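Local coordinates for SusD superfamily protein (Bacteroides thetaiotaomicron, PDB 3MCX) that is of unknown function but, as a zinc-binding member of the SusD family at the outer membrane, probably helps capture glycans for uptake, at residues 118-121 / 122-126. Sequence-based numbering, arbitrary orientation.
Sequences LNRI and KSEAL
With CG swung opposite the backbone N (chi1 177°) and a bend at chi3 (55°), Arg-120 brings its guanidinium alongside the carboxylate of Glu-124, whose chain runs extended beyond CG. NH1 of Arg-120 lies 2.8 Å from Glu-124 OE2 in a salt bridge; the oxygen sits in the guanidinium plane, at its edge, yet is approached from above the carboxylate plane, the two planes standing 51° apart. A water accepts weakly from NH1 and donates to Glu-124 OE1, which also bonds Tyr-32 OH on helix 21-36. Such an i to i+4 pair, one turn apart on helix 115-140, lets two long charged chains be buried against helix 21-36 in the largely helical fold of the SusD family, which belongs to the TPR clan. Arg-120 NH2 adds a salt bridge to Glu-117 and a bond to Gln-25. A leucine in place of Arg-120 would probably leave the buried Glu-124 OE2 without its charged mate and deprive Glu-117 and Gln-25 of theirs. Ser-123 is short enough to fold OG back onto Asn-119 O at 2.8 Å. Its own N reaches that oxygen from the opposite face, so two donors grip one carbonyl.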
loop_
_atom_site.group_PDB
_atom_site.type_symbol
_atom_site.label_atom_id
_atom_site.label_comp_id
_atom_site.label_asym_id
_atom_site.label_seq_id
_atom_site.Cartn_x
_atom_site.Cartn_y
_atom_site.Cartn_z
ATOM N N LEU A 118 -11.861 -22.355 -13.566
ATOM C CA LEU A 118 -10.407 -22.407 -13.837
ATOM C C LEU A 118 -9.905 -21.042 -14.287
ATOM O O LEU A 118 -8.859 -20.583 -13.861
ATOM C CB LEU A 118 -10.056 -23.451 -14.887
ATOM C CG LEU A 118 -10.251 -24.946 -14.507
ATOM C CD1 LEU A 118 -10.249 -25.871 -15.728
ATOM C CD2 LEU A 118 -9.190 -25.337 -13.469
ATOM N N ASN A 119 -10.687 -20.376 -15.122
ATOM C CA ASN A 119 -10.301 -19.073 -15.605
ATOM C C ASN A 119 -10.354 -17.993 -14.530
ATOM O O ASN A 119 -9.535 -17.080 -14.496
ATOM C CB ASN A 119 -11.171 -18.675 -16.777
ATOM C CG ASN A 119 -10.524 -17.642 -17.616
ATOM O OD1 ASN A 119 -9.364 -17.794 -17.990
ATOM N ND2 ASN A 119 -11.251 -16.575 -17.918
ATOM N N ARG A 120 -11.304 -18.122 -13.606
ATOM C CA ARG A 120 -11.364 -17.182 -12.493
ATOM C C ARG A 120 -10.136 -17.310 -11.593
ATOM O O ARG A 120 -9.498 -16.338 -11.225
ATOM C CB ARG A 120 -12.642 -17.443 -11.661
ATOM C CG ARG A 120 -12.720 -16.537 -10.458
ATOM C CD ARG A 120 -13.830 -16.856 -9.472
ATOM N NE ARG A 120 -13.777 -18.235 -8.995
ATOM C CZ ARG A 120 -12.959 -18.701 -8.049
ATOM N NH1 ARG A 120 -12.056 -17.920 -7.460
ATOM N NH2 ARG A 120 -13.036 -19.999 -7.717
ATOM N N ILE A 121 -9.815 -18.557 -11.242
ATOM C CA ILE A 121 -8.634 -18.822 -10.424
ATOM C C ILE A 121 -7.376 -18.309 -11.121
ATOM O O ILE A 121 -6.566 -17.653 -10.520
ATOM C CB ILE A 121 -8.513 -20.304 -10.103
ATOM C CG1 ILE A 121 -9.662 -20.707 -9.170
ATOM C CG2 ILE A 121 -7.137 -20.637 -9.485
ATOM C CD1 ILE A 121 -9.855 -22.205 -9.038
ATOM N N LYS A 122 -7.271 -18.586 -12.422
ATOM C CA LYS A 122 -6.122 -18.073 -13.197
ATOM C C LYS A 122 -6.059 -16.548 -13.179
ATOM O O LYS A 122 -4.984 -15.956 -13.014
ATOM C CB LYS A 122 -6.246 -18.560 -14.625
ATOM C CG LYS A 122 -5.162 -18.086 -15.593
ATOM C CD LYS A 122 -5.482 -18.554 -17.005
ATOM C CE LYS A 122 -4.598 -17.899 -18.007
ATOM N NZ LYS A 122 -5.060 -18.253 -19.382
ATOM N N SER A 123 -7.212 -15.918 -13.345
ATOM C CA SER A 123 -7.268 -14.467 -13.377
ATOM C C SER A 123 -6.890 -13.816 -12.053
ATOM O O SER A 123 -6.184 -12.809 -12.010
ATOM C CB SER A 123 -8.655 -14.007 -13.791
ATOM O OG SER A 123 -8.899 -14.404 -15.133
ATOM N N GLU A 124 -7.387 -14.373 -10.950
ATOM C CA GLU A 124 -6.965 -13.907 -9.646
ATOM C C GLU A 124 -5.456 -14.074 -9.412
ATOM O O GLU A 124 -4.796 -13.177 -8.891
ATOM C CB GLU A 124 -7.778 -14.616 -8.558
ATOM C CG GLU A 124 -9.260 -14.221 -8.584
ATOM C CD GLU A 124 -10.087 -14.868 -7.497
ATOM O OE1 GLU A 124 -9.569 -15.003 -6.367
ATOM O OE2 GLU A 124 -11.253 -15.218 -7.776
ATOM N N ALA A 125 -4.919 -15.222 -9.824
ATOM C CA ALA A 125 -3.468 -15.428 -9.763
ATOM C C ALA A 125 -2.710 -14.366 -10.591
ATOM O O ALA A 125 -1.667 -13.887 -10.180
ATOM C CB ALA A 125 -3.115 -16.849 -10.244
ATOM N N LEU A 126 -3.230 -14.039 -11.767
ATOM C CA LEU A 126 -2.625 -13.029 -12.631
ATOM C C LEU A 126 -2.605 -11.678 -11.977
ATOM O O LEU A 126 -1.587 -10.980 -12.016
ATOM C CB LEU A 126 -3.346 -12.954 -13.998
ATOM C CG LEU A 126 -2.932 -13.974 -15.076
ATOM C CD1 LEU A 126 -3.943 -13.949 -16.236
ATOM C CD2 LEU A 126 -1.458 -13.699 -15.554
HETATM O O HOH W 1 -10.668 -17.002 -4.800
#